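Local coordinates for serine-threonine phosphatase 2C (PDB 2I44), which belongs to the PP2C family, binds calcium ions and probably removes phosphate groups from serine and threonine residues of other proteins, at residues A[7-12]-A[39-44]; A[135-140]-A[225-230]; A[147-152]-A[251-256]. One frame throughout, in Å; residues are numbered along the deposited sequence.

Contact 1: residues A[7-12]-A[39-44]; sequences PPTIHV and RFTLCP
H11 reaches across to strand 38-43 with its ring: ND1 donates to the backbone O of F40 at 2.9 Å. The bond is nearly straight, 166° at the hydrogen, and arrives on a carbonyl lone pair with the acceptor close to the plane of the imidazole. A chi1 of -57° sets the ring beside H11's own backbone N, alongside T41. The hydroxyl OG1 of T41 is committed to K72 O in helix 66-80. One residue back, I10 pairs with L42 through two backbone bonds, I10 N to L42 O at 2.7 Å and L42 N to I10 O at 3.0 Å. This single antiparallel bridge lays the N-terminal segment 7-12 along strand 38-43, whose backbone pairs with strand 53-62 in one sheet of the PP2C beta sandwich. I10 CB lies 4.3 Å from L42 CB. F40 brings the CE1 side of its ring against the backbone between H11 and V12, with CE1 3.3 Å from V12 N. Over the centre of one ring face sits a water that accepts from F40 N at 3.0 Å and donates to H11 O. The same ring also touches I26, T314 and M316 of the other sheet.

Contact 2: residues A[135-140]-A[225-230]; sequences YASSTS and MQLQYS
Y229 meets T139 because both first torsions put their groups in the gap between the segments. Y229 CG sits between its backbone N and carbonyl carbon, chi1 45°, which raises the ring toward segment 135-140. T139, at chi1 65°, keeps OG1 between N and C and leaves the methyl CG2 beside its own N, aimed at that ring. CG2 comes down over one face as a CH-pi contact, 3.8 Å from the centroid of the Y229 ring and 17° off its normal. Its nearest ring atom is CZ, at 3.6 Å, and the two side chains cross at roughly a right angle.

At the other end, selenomethionine M225 lies over one face of the Y135 ring. Its CB is 3.4 Å from Y135 CG, a second CH-pi contact, and its backbone N sits 3.4 Å above the ring plane, over the centre. The chain then bends twice, carrying SE away from the tyrosine. Between these aromatic contacts L227 CD1 packs at 3.6 Å from S137 OG, while that hydroxyl donates to Y135 O at 2.8 Å. No hydrogen bond joins the two segments, which run in nearly the same direction; packing, mostly of side chains, carries the contact.

T139's hydroxyl is held twice, by S158 OG and by the backbone N of D60. S138 OG instead turns back on its own segment and donates to T139 O at 2.9 Å, on a lone pair. D60 binds both calcium ions, and G61 and D266 and D311 add further ligands, so T139 is a second-shell residue of the two-metal centre that marks the PP2C active site at one end of the beta sandwich.

Contact 3: residues A[147-152]-A[251-256]; sequences KGFVAV and VVRVTP
V150 and V254 press methyl to methyl, CG2 against CG2 at 3.3 Å, tighter than an ordinary van der Waals contact. V252 adds its CG1 at 3.8 Å from V150 CB, so the three valines form one apolar patch. M261 of strand 258-264 lies against V150, and H258 of the same strand against V252. On the reverse face of the ladder, F149 CD1 meets V251 CG1 at 3.9 Å, and A151 packs beside V251. Helix 98-130 covers this side, with L105 and L109 on F149 and V113 on A151.

Working outward, the backbones are joined by V150 N to V252 O and V252 N to V150 O, the hydrogen-bonded pair, with F149-R253 and A151-V251 as non-hydrogen-bonded pairs flanking it. Past the strand ends V254 N gives a nearly straight bond to G148 O at 2.7 Å. G148 sits at positive phi in the two-residue turn between strands 137-146 and 149-155, and its carbonyl is the acceptor.

At the polar edge R253 runs alongside F149, pointing the same way. F149 CE1 lies over one face of the guanidinium, 3.5 Å above its plane, with ring and guanidinium turned 54° apart; D102 offers a long, weak ion pair. A strand pair with one face toward the second sheet and the other under a helix is the layering of the PP2C alpha-beta-beta-alpha sandwich.

From the N terminus, contact 1 comes first: it closes a loop of 26 residues that holds strands 14-15, 17-19 and 22-29 and is complete before either other contact opens. Contacts 2 and 3 cross, since 135-140 and 147-152 are followed in the same order by their partners 225-230 and 251-256; contact 2 ends within the excursion that follows strand 169-174, whereas contact 3 spans all of it. All three reach one sheet. Contact 1 sits on its strand 38-43, contact 3 joins strands 149-155 and 248-253 on the far side, and contact 2 covers the start of strand 137-146, near the metals. Contacts 2 and 3 lie on opposite sides of the chain's centre, their centres about 29 Å apart.

Contact 1: residues A[7-12]-A[39-44]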
ATOM      1  N   PRO A   7       2.676  -6.393  18.332  1.00 28.23           N
ATOM      2  CA  PRO A   7       1.510  -7.276  18.215  1.00 28.47           C
ATOM      3  C   PRO A   7       1.676  -8.257  17.054  1.00 28.87           C
ATOM      4  O   PRO A   7       2.290  -7.933  16.033  1.00 29.25           O
ATOM      5  CB  PRO A   7       0.360  -6.305  17.972  1.00 28.88           C
ATOM      6  CG  PRO A   7       0.842  -5.029  18.609  1.00 28.12           C
ATOM      7  CD  PRO A   7       2.279  -4.984  18.182  1.00 28.95           C
ATOM      8  N   PRO A   8       1.130  -9.470  17.198  1.00 28.01           N
ATOM      9  CA  PRO A   8       1.242 -10.471  16.136  1.00 28.52           C
ATOM     10  C   PRO A   8       0.746  -9.965  14.781  1.00 27.84           C
ATOM     11  O   PRO A   8      -0.261  -9.260  14.701  1.00 26.82           O
ATOM     12  CB  PRO A   8       0.412 -11.640  16.675  1.00 28.96           C
ATOM     13  CG  PRO A   8      -0.569 -10.974  17.596  1.00 29.16           C
ATOM     14  CD  PRO A   8       0.284  -9.959  18.296  1.00 27.86           C
ATOM     15  N   THR A   9       1.474 -10.315  13.725  1.00 26.39           N
ATOM     16  CA  THR A   9       1.117  -9.913  12.374  1.00 25.91           C
ATOM     17  C   THR A   9       1.004 -11.127  11.460  1.00 25.53           C
ATOM     18  O   THR A   9       1.589 -12.178  11.725  1.00 23.97           O
ATOM     19  CB  THR A   9       2.164  -8.930  11.770  1.00 26.21           C
ATOM     20  OG1 THR A   9       3.479  -9.486  11.887  1.00 25.55           O
ATOM     21  CG2 THR A   9       2.118  -7.590  12.485  1.00 25.43           C
ATOM     22  N   ILE A  10       0.242 -10.976  10.384  1.00 24.60           N
ATOM     23  CA  ILE A  10       0.065 -12.054   9.428  1.00 25.12           C
ATOM     24  C   ILE A  10       0.722 -11.682   8.102  1.00 24.21           C
ATOM     25  O   ILE A  10       0.608 -10.545   7.640  1.00 22.69           O
ATOM     26  CB  ILE A  10      -1.435 -12.355   9.230  1.00 26.50           C
ATOM     27  CG1 ILE A  10      -2.018 -12.859  10.556  1.00 28.16           C
ATOM     28  CG2 ILE A  10      -1.627 -13.397   8.127  1.00 26.08           C
ATOM     29  CD1 ILE A  10      -3.526 -12.952  10.596  1.00 27.63           C
ATOM     30  N   HIS A  11       1.417 -12.643   7.499  1.00 22.58           N
ATOM     31  CA  HIS A  11       2.106 -12.409   6.234  1.00 21.00           C
ATOM     32  C   HIS A  11       1.915 -13.552   5.240  1.00 19.87           C
ATOM     33  O   HIS A  11       2.663 -13.674   4.271  1.00 18.29           O
ATOM     34  CB  HIS A  11       3.599 -12.206   6.483  1.00 20.75           C
ATOM     35  CG  HIS A  11       3.910 -11.093   7.434  1.00 21.29           C
ATOM     36  ND1 HIS A  11       3.750  -9.764   7.106  1.00 19.69           N
ATOM     37  CD2 HIS A  11       4.375 -11.112   8.706  1.00 22.30           C
ATOM     38  CE1 HIS A  11       4.106  -9.015   8.133  1.00 23.46           C
ATOM     39  NE2 HIS A  11       4.490  -9.808   9.116  1.00 23.60           N
ATOM     40  N   VAL A  12       0.907 -14.381   5.475  1.00 19.32           N
ATOM     41  CA  VAL A  12       0.623 -15.508   4.592  1.00 19.58           C
ATOM     42  C   VAL A  12      -0.824 -15.415   4.159  1.00 19.15           C
ATOM     43  O   VAL A  12      -1.611 -14.724   4.796  1.00 20.79           O
ATOM     44  CB  VAL A  12       0.824 -16.868   5.315  1.00 18.98           C
ATOM     45  CG1 VAL A  12       2.284 -17.070   5.656  1.00 17.34           C
ATOM     46  CG2 VAL A  12      -0.039 -16.921   6.583  1.00 17.51           C
ATOM     47  N   ARG A  39       4.162  -8.457  -1.379  1.00 14.98           N
ATOM     48  CA  ARG A  39       4.188  -8.818   0.032  1.00 15.98           C
ATOM     49  C   ARG A  39       3.007  -8.138   0.726  1.00 15.53           C
ATOM     50  O   ARG A  39       2.351  -7.272   0.144  1.00 15.92           O
ATOM     51  CB  ARG A  39       5.514  -8.392   0.670  1.00 15.33           C
ATOM     52  CG  ARG A  39       6.720  -9.204   0.188  1.00 14.84           C
ATOM     53  CD  ARG A  39       6.613 -10.668   0.620  1.00 15.51           C
ATOM     54  NE  ARG A  39       7.819 -11.432   0.299  1.00 17.77           N
ATOM     55  CZ  ARG A  39       8.160 -11.847  -0.921  1.00 19.32           C
ATOM     56  NH1 ARG A  39       7.386 -11.585  -1.968  1.00 19.08           N
ATOM     57  NH2 ARG A  39       9.291 -12.518  -1.098  1.00 20.20           N
ATOM     58  N   PHE A  40       2.726  -8.528   1.962  1.00 16.13           N
ATOM     59  CA  PHE A  40       1.611  -7.933   2.682  1.00 16.79           C
ATOM     60  C   PHE A  40       1.716  -8.169   4.181  1.00 17.29           C
ATOM     61  O   PHE A  40       2.436  -9.059   4.642  1.00 15.00           O
ATOM     62  CB  PHE A  40       0.292  -8.489   2.146  1.00 17.57           C
ATOM     63  CG  PHE A  40       0.207  -9.989   2.172  1.00 20.96           C
ATOM     64  CD1 PHE A  40      -0.036 -10.666   3.362  1.00 20.55           C
ATOM     65  CD2 PHE A  40       0.358 -10.728   1.003  1.00 20.98           C
ATOM     66  CE1 PHE A  40      -0.133 -12.051   3.390  1.00 20.66           C
ATOM     67  CE2 PHE A  40       0.262 -12.119   1.023  1.00 23.21           C
ATOM     68  CZ  PHE A  40       0.017 -12.780   2.218  1.00 21.37           C
ATOM     69  N   THR A  41       0.967  -7.375   4.934  1.00 17.20           N
ATOM     70  CA  THR A  41       0.995  -7.453   6.379  1.00 17.42           C
ATOM     71  C   THR A  41      -0.373  -7.117   6.942  1.00 19.76           C
ATOM     72  O   THR A  41      -1.004  -6.153   6.523  1.00 20.26           O
ATOM     73  CB  THR A  41       2.038  -6.458   6.940  1.00 17.72           C
ATOM     74  OG1 THR A  41       3.346  -6.828   6.476  1.00 16.75           O
ATOM     75  CG2 THR A  41       2.009  -6.438   8.471  1.00 18.53           C
ATOM     76  N   LEU A  42      -0.838  -7.933   7.880  1.00 20.50           N
ATOM     77  CA  LEU A  42      -2.119  -7.698   8.519  1.00 21.84           C
ATOM     78  C   LEU A  42      -1.970  -7.901  10.021  1.00 22.61           C
ATOM     79  O   LEU A  42      -1.574  -8.976  10.471  1.00 23.27           O
ATOM     80  CB  LEU A  42      -3.190  -8.647   7.957  1.00 23.16           C
ATOM     81  CG  LEU A  42      -4.647  -8.362   8.357  1.00 25.97           C
ATOM     82  CD1 LEU A  42      -5.593  -9.136   7.462  1.00 27.80           C
ATOM     83  CD2 LEU A  42      -4.877  -8.727   9.804  1.00 26.88           C
ATOM     84  N   CYS A  43      -2.268  -6.859  10.791  1.00 22.18           N
ATOM     85  CA  CYS A  43      -2.196  -6.937  12.249  1.00 23.23           C
ATOM     86  C   CYS A  43      -3.626  -6.815  12.790  1.00 23.16           C
ATOM     87  O   CYS A  43      -4.142  -5.714  12.959  1.00 22.05           O
ATOM     88  CB  CYS A  43      -1.323  -5.806  12.794  1.00 24.76           C
ATOM     89  SG  CYS A  43      -0.961  -5.940  14.564  1.00 26.28           S
ATOM     90  N   PRO A  44      -4.281  -7.954  13.071  1.00 24.31           N
ATOM     91  CA  PRO A  44      -5.658  -7.989  13.582  1.00 25.84           C
ATOM     92  C   PRO A  44      -5.945  -7.191  14.857  1.00 25.15           C
ATOM     93  O   PRO A  44      -7.007  -6.580  14.985  1.00 25.21           O
ATOM     94  CB  PRO A  44      -5.929  -9.485  13.736  1.00 27.00           C
ATOM     95  CG  PRO A  44      -4.586 -10.033  14.054  1.00 26.19           C
ATOM     96  CD  PRO A  44      -3.687  -9.302  13.087  1.00 24.88           C
TER
HETATM   97  O   HOH W   1       3.818 -11.232   2.597  1.00 18.60           O

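Contact 2: residues A[135-140]-A[225-230]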
ATOM      1  N   TYR A 135      18.796  -0.644  -6.015  1.00 17.80           N
ATOM      2  CA  TYR A 135      17.510  -0.206  -6.529  1.00 17.60           C
ATOM      3  C   TYR A 135      16.285  -0.939  -6.009  1.00 18.39           C
ATOM      4  O   TYR A 135      15.162  -0.597  -6.375  1.00 16.89           O
ATOM      5  CB  TYR A 135      17.546  -0.255  -8.060  1.00 19.00           C
ATOM      6  CG  TYR A 135      18.538   0.715  -8.669  1.00 20.53           C
ATOM      7  CD1 TYR A 135      18.215   2.063  -8.831  1.00 20.06           C
ATOM      8  CD2 TYR A 135      19.815   0.291  -9.048  1.00 19.56           C
ATOM      9  CE1 TYR A 135      19.137   2.973  -9.357  1.00 20.33           C
ATOM     10  CE2 TYR A 135      20.750   1.191  -9.574  1.00 20.67           C
ATOM     11  CZ  TYR A 135      20.404   2.531  -9.726  1.00 21.20           C
ATOM     12  OH  TYR A 135      21.313   3.424 -10.243  1.00 19.56           O
ATOM     13  N   ALA A 136      16.486  -1.945  -5.167  1.00 17.17           N
ATOM     14  CA  ALA A 136      15.350  -2.680  -4.620  1.00 17.03           C
ATOM     15  C   ALA A 136      14.368  -1.663  -4.040  1.00 14.46           C
ATOM     16  O   ALA A 136      14.725  -0.872  -3.163  1.00 14.33           O
ATOM     17  CB  ALA A 136      15.810  -3.658  -3.536  1.00 17.44           C
ATOM     18  N   SER A 137      13.139  -1.686  -4.550  1.00 13.24           N
ATOM     19  CA  SER A 137      12.097  -0.764  -4.120  1.00 13.12           C
ATOM     20  C   SER A 137      10.758  -1.471  -3.925  1.00 12.38           C
ATOM     21  O   SER A 137      10.613  -2.657  -4.232  1.00 11.96           O
ATOM     22  CB  SER A 137      11.901   0.340  -5.166  1.00 13.66           C
ATOM     23  OG  SER A 137      13.108   1.012  -5.465  1.00 12.86           O
ATOM     24  N   SER A 138       9.776  -0.726  -3.421  1.00 10.84           N
ATOM     25  CA  SER A 138       8.442  -1.269  -3.210  1.00 11.73           C
ATOM     26  C   SER A 138       7.403  -0.160  -3.056  1.00 12.96           C
ATOM     27  O   SER A 138       7.678   0.908  -2.491  1.00 14.42           O
ATOM     28  CB  SER A 138       8.419  -2.163  -1.959  1.00 11.09           C
ATOM     29  OG  SER A 138       7.123  -2.702  -1.716  1.00 10.97           O
ATOM     30  N   THR A 139       6.211  -0.402  -3.585  1.00 13.00           N
ATOM     31  CA  THR A 139       5.133   0.557  -3.429  1.00 14.32           C
ATOM     32  C   THR A 139       4.553   0.195  -2.072  1.00 16.61           C
ATOM     33  O   THR A 139       4.988  -0.764  -1.422  1.00 17.37           O
ATOM     34  CB  THR A 139       3.993   0.334  -4.412  1.00 13.96           C
ATOM     35  OG1 THR A 139       3.383  -0.925  -4.110  1.00 13.20           O
ATOM     36  CG2 THR A 139       4.482   0.345  -5.851  1.00 13.82           C
ATOM     37  N   SER A 140       3.548   0.953  -1.662  1.00 16.87           N
ATOM     38  CA  SER A 140       2.876   0.689  -0.413  1.00 16.87           C
ATOM     39  C   SER A 140       1.503   1.339  -0.332  1.00 15.29           C
ATOM     40  O   SER A 140       1.315   2.476  -0.757  1.00 16.05           O
ATOM     41  CB  SER A 140       3.732   1.172   0.764  1.00 16.78           C
ATOM     42  OG  SER A 140       3.001   1.132   1.978  1.00 13.55           O
HETATM   43  N   MSE A 225      18.911   1.293 -12.633  1.00 18.14           N
HETATM   44  CA  MSE A 225      17.488   1.012 -12.770  1.00 18.59           C
HETATM   45  C   MSE A 225      16.588   2.238 -12.747  1.00 17.44           C
HETATM   46  O   MSE A 225      16.983   3.312 -12.287  1.00 14.34           O
HETATM   47  CB  MSE A 225      17.044   0.030 -11.683  1.00 22.87           C
HETATM   48  CG  MSE A 225      17.753  -1.322 -11.733  1.00 31.04           C
HETATM   49 SE   MSE A 225      17.273  -2.370 -13.312  1.00 41.45          SE
HETATM   50  CE  MSE A 225      18.903  -2.193 -14.314  1.00 37.22           C
ATOM     51  N   GLN A 226      15.370   2.039 -13.247  1.00 17.28           N
ATOM     52  CA  GLN A 226      14.343   3.072 -13.335  1.00 18.12           C
ATOM     53  C   GLN A 226      13.034   2.557 -12.741  1.00 17.49           C
ATOM     54  O   GLN A 226      12.829   1.357 -12.617  1.00 16.74           O
ATOM     55  CB  GLN A 226      14.089   3.431 -14.796  1.00 19.69           C
ATOM     56  CG  GLN A 226      15.277   4.008 -15.527  1.00 22.49           C
ATOM     57  CD  GLN A 226      15.128   3.901 -17.036  1.00 23.57           C
ATOM     58  OE1 GLN A 226      15.141   2.798 -17.599  1.00 22.51           O
ATOM     59  NE2 GLN A 226      14.986   5.044 -17.698  1.00 19.16           N
ATOM     60  N   LEU A 227      12.146   3.476 -12.387  1.00 17.21           N
ATOM     61  CA  LEU A 227      10.855   3.108 -11.821  1.00 17.38           C
ATOM     62  C   LEU A 227       9.766   3.903 -12.516  1.00 16.39           C
ATOM     63  O   LEU A 227      10.010   4.995 -13.030  1.00 15.43           O
ATOM     64  CB  LEU A 227      10.826   3.401 -10.318  1.00 16.10           C
ATOM     65  CG  LEU A 227      11.870   2.681  -9.463  1.00 15.96           C
ATOM     66  CD1 LEU A 227      11.708   3.091  -8.009  1.00 17.09           C
ATOM     67  CD2 LEU A 227      11.694   1.172  -9.613  1.00 15.07           C
ATOM     68  N   GLN A 228       8.559   3.354 -12.542  1.00 17.47           N
ATOM     69  CA  GLN A 228       7.454   4.051 -13.173  1.00 18.67           C
ATOM     70  C   GLN A 228       6.531   4.733 -12.168  1.00 17.92           C
ATOM     71  O   GLN A 228       5.431   5.151 -12.502  1.00 17.96           O
ATOM     72  CB  GLN A 228       6.696   3.099 -14.099  1.00 20.68           C
ATOM     73  CG  GLN A 228       7.502   2.799 -15.349  1.00 24.72           C
ATOM     74  CD  GLN A 228       6.858   1.767 -16.250  1.00 27.02           C
ATOM     75  OE1 GLN A 228       6.562   0.650 -15.824  1.00 28.38           O
ATOM     76  NE2 GLN A 228       6.644   2.135 -17.508  1.00 28.72           N
ATOM     77  N   TYR A 229       6.993   4.825 -10.925  1.00 17.74           N
ATOM     78  CA  TYR A 229       6.266   5.539  -9.884  1.00 18.09           C
ATOM     79  C   TYR A 229       7.306   6.411  -9.174  1.00 17.76           C
ATOM     80  O   TYR A 229       8.480   6.035  -9.068  1.00 17.02           O
ATOM     81  CB  TYR A 229       5.526   4.590  -8.926  1.00 17.66           C
ATOM     82  CG  TYR A 229       6.285   3.389  -8.429  1.00 18.53           C
ATOM     83  CD1 TYR A 229       7.004   3.438  -7.238  1.00 22.60           C
ATOM     84  CD2 TYR A 229       6.249   2.183  -9.126  1.00 18.57           C
ATOM     85  CE1 TYR A 229       7.664   2.310  -6.750  1.00 22.00           C
ATOM     86  CE2 TYR A 229       6.906   1.055  -8.647  1.00 19.90           C
ATOM     87  CZ  TYR A 229       7.610   1.127  -7.459  1.00 20.90           C
ATOM     88  OH  TYR A 229       8.251   0.019  -6.966  1.00 21.90           O
ATOM     89  N   SER A 230       6.874   7.575  -8.706  1.00 15.81           N
ATOM     90  CA  SER A 230       7.772   8.550  -8.084  1.00 15.54           C
ATOM     91  C   SER A 230       7.946   8.576  -6.561  1.00 15.71           C
ATOM     92  O   SER A 230       8.679   9.421  -6.032  1.00 13.52           O
ATOM     93  CB  SER A 230       7.370   9.938  -8.570  1.00 17.21           C
ATOM     94  OG  SER A 230       5.963  10.040  -8.596  1.00 15.95           O
TER

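Contact 3: residues A[147-152]-A[251-256]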
ATOM      1  N   LYS A 147     -10.682   2.976  16.296  1.00 25.65           N
ATOM      2  CA  LYS A 147     -11.907   3.575  16.814  1.00 25.02           C
ATOM      3  C   LYS A 147     -12.753   4.280  15.752  1.00 25.32           C
ATOM      4  O   LYS A 147     -13.005   5.482  15.841  1.00 23.10           O
ATOM      5  CB  LYS A 147     -11.574   4.562  17.939  1.00 26.82           C
ATOM      6  CG  LYS A 147     -12.773   4.958  18.797  1.00 28.63           C
ATOM      7  CD  LYS A 147     -12.420   6.052  19.797  1.00 32.22           C
ATOM      8  CE  LYS A 147     -13.629   6.433  20.648  1.00 36.15           C
ATOM      9  NZ  LYS A 147     -13.360   7.595  21.549  1.00 39.59           N
ATOM     10  N   GLY A 148     -13.177   3.532  14.740  1.00 24.84           N
ATOM     11  CA  GLY A 148     -14.015   4.108  13.703  1.00 26.27           C
ATOM     12  C   GLY A 148     -13.336   4.938  12.632  1.00 27.38           C
ATOM     13  O   GLY A 148     -14.005   5.449  11.737  1.00 27.98           O
ATOM     14  N   PHE A 149     -12.018   5.082  12.713  1.00 26.57           N
ATOM     15  CA  PHE A 149     -11.285   5.853  11.718  1.00 25.37           C
ATOM     16  C   PHE A 149     -10.293   4.978  10.975  1.00 24.21           C
ATOM     17  O   PHE A 149      -9.714   4.052  11.546  1.00 24.51           O
ATOM     18  CB  PHE A 149     -10.517   6.999  12.378  1.00 25.83           C
ATOM     19  CG  PHE A 149     -11.390   8.124  12.853  1.00 28.90           C
ATOM     20  CD1 PHE A 149     -11.968   9.004  11.944  1.00 28.75           C
ATOM     21  CD2 PHE A 149     -11.651   8.293  14.210  1.00 30.94           C
ATOM     22  CE1 PHE A 149     -12.796  10.038  12.379  1.00 31.26           C
ATOM     23  CE2 PHE A 149     -12.478   9.322  14.661  1.00 31.60           C
ATOM     24  CZ  PHE A 149     -13.054  10.198  13.742  1.00 31.51           C
ATOM     25  N   VAL A 150     -10.112   5.267   9.693  1.00 21.90           N
ATOM     26  CA  VAL A 150      -9.155   4.536   8.887  1.00 21.44           C
ATOM     27  C   VAL A 150      -8.191   5.552   8.305  1.00 20.38           C
ATOM     28  O   VAL A 150      -8.585   6.427   7.532  1.00 16.40           O
ATOM     29  CB  VAL A 150      -9.827   3.757   7.743  1.00 23.06           C
ATOM     30  CG1 VAL A 150      -8.764   3.082   6.882  1.00 21.86           C
ATOM     31  CG2 VAL A 150     -10.757   2.714   8.320  1.00 22.24           C
ATOM     32  N   ALA A 151      -6.932   5.441   8.715  1.00 17.39           N
ATOM     33  CA  ALA A 151      -5.886   6.326   8.240  1.00 16.86           C
ATOM     34  C   ALA A 151      -5.209   5.650   7.055  1.00 16.48           C
ATOM     35  O   ALA A 151      -4.430   4.711   7.231  1.00 18.10           O
ATOM     36  CB  ALA A 151      -4.874   6.579   9.354  1.00 16.23           C
ATOM     37  N   VAL A 152      -5.519   6.125   5.854  1.00 14.56           N
ATOM     38  CA  VAL A 152      -4.944   5.572   4.640  1.00 14.09           C
ATOM     39  C   VAL A 152      -3.645   6.282   4.261  1.00 13.15           C
ATOM     40  O   VAL A 152      -3.566   7.513   4.255  1.00 12.29           O
ATOM     41  CB  VAL A 152      -5.926   5.691   3.438  1.00 15.22           C
ATOM     42  CG1 VAL A 152      -5.260   5.198   2.168  1.00 16.99           C
ATOM     43  CG2 VAL A 152      -7.182   4.885   3.702  1.00 14.55           C
ATOM     44  N   VAL A 251      -7.576  10.397   6.154  1.00 20.22           N
ATOM     45  CA  VAL A 251      -8.320   9.775   7.237  1.00 19.47           C
ATOM     46  C   VAL A 251      -9.816   9.816   6.919  1.00 20.27           C
ATOM     47  O   VAL A 251     -10.391  10.882   6.716  1.00 18.79           O
ATOM     48  CB  VAL A 251      -8.082  10.494   8.591  1.00 21.11           C
ATOM     49  CG1 VAL A 251      -8.893   9.810   9.688  1.00 20.83           C
ATOM     50  CG2 VAL A 251      -6.599  10.482   8.945  1.00 20.18           C
ATOM     51  N   VAL A 252     -10.434   8.646   6.876  1.00 19.75           N
ATOM     52  CA  VAL A 252     -11.853   8.546   6.582  1.00 22.52           C
ATOM     53  C   VAL A 252     -12.605   7.950   7.767  1.00 23.85           C
ATOM     54  O   VAL A 252     -12.095   7.060   8.449  1.00 24.27           O
ATOM     55  CB  VAL A 252     -12.089   7.665   5.322  1.00 22.62           C
ATOM     56  CG1 VAL A 252     -11.221   6.423   5.387  1.00 25.40           C
ATOM     57  CG2 VAL A 252     -13.555   7.266   5.216  1.00 23.83           C
ATOM     58  N   ARG A 253     -13.804   8.465   8.028  1.00 24.08           N
ATOM     59  CA  ARG A 253     -14.630   7.940   9.112  1.00 25.30           C
ATOM     60  C   ARG A 253     -15.345   6.705   8.587  1.00 25.21           C
ATOM     61  O   ARG A 253     -15.947   6.746   7.514  1.00 27.06           O
ATOM     62  CB  ARG A 253     -15.702   8.940   9.533  1.00 27.90           C
ATOM     63  CG  ARG A 253     -15.215  10.212  10.172  1.00 31.10           C
ATOM     64  CD  ARG A 253     -16.403  11.146  10.410  1.00 35.35           C
ATOM     65  NE  ARG A 253     -15.998  12.411  11.023  1.00 41.43           N
ATOM     66  CZ  ARG A 253     -15.787  12.585  12.326  1.00 42.39           C
ATOM     67  NH1 ARG A 253     -15.948  11.573  13.172  1.00 42.04           N
ATOM     68  NH2 ARG A 253     -15.403  13.770  12.781  1.00 44.52           N
ATOM     69  N   VAL A 254     -15.276   5.604   9.323  1.00 24.17           N
ATOM     70  CA  VAL A 254     -15.972   4.405   8.895  1.00 23.77           C
ATOM     71  C   VAL A 254     -17.429   4.592   9.315  1.00 25.45           C
ATOM     72  O   VAL A 254     -17.740   4.597  10.505  1.00 25.80           O
ATOM     73  CB  VAL A 254     -15.414   3.152   9.582  1.00 23.92           C
ATOM     74  CG1 VAL A 254     -16.146   1.917   9.078  1.00 22.66           C
ATOM     75  CG2 VAL A 254     -13.914   3.038   9.323  1.00 23.04           C
ATOM     76  N   THR A 255     -18.319   4.769   8.345  1.00 25.61           N
ATOM     77  CA  THR A 255     -19.731   4.958   8.654  1.00 24.66           C
ATOM     78  C   THR A 255     -20.493   3.643   8.516  1.00 24.88           C
ATOM     79  O   THR A 255     -19.966   2.660   7.994  1.00 22.66           O
ATOM     80  CB  THR A 255     -20.374   5.975   7.703  1.00 24.59           C
ATOM     81  OG1 THR A 255     -20.551   5.372   6.414  1.00 23.81           O
ATOM     82  CG2 THR A 255     -19.491   7.213   7.575  1.00 24.88           C
ATOM     83  N   PRO A 256     -21.750   3.610   8.981  1.00 24.01           N
ATOM     84  CA  PRO A 256     -22.555   2.390   8.885  1.00 26.56           C
ATOM     85  C   PRO A 256     -22.672   1.877   7.449  1.00 25.60           C
ATOM     86  O   PRO A 256     -22.845   0.681   7.224  1.00 26.74           O
ATOM     87  CB  PRO A 256     -23.905   2.824   9.451  1.00 26.64           C
ATOM     88  CG  PRO A 256     -23.507   3.830  10.494  1.00 27.28           C
ATOM     89  CD  PRO A 256     -22.453   4.643   9.763  1.00 26.34           C
TER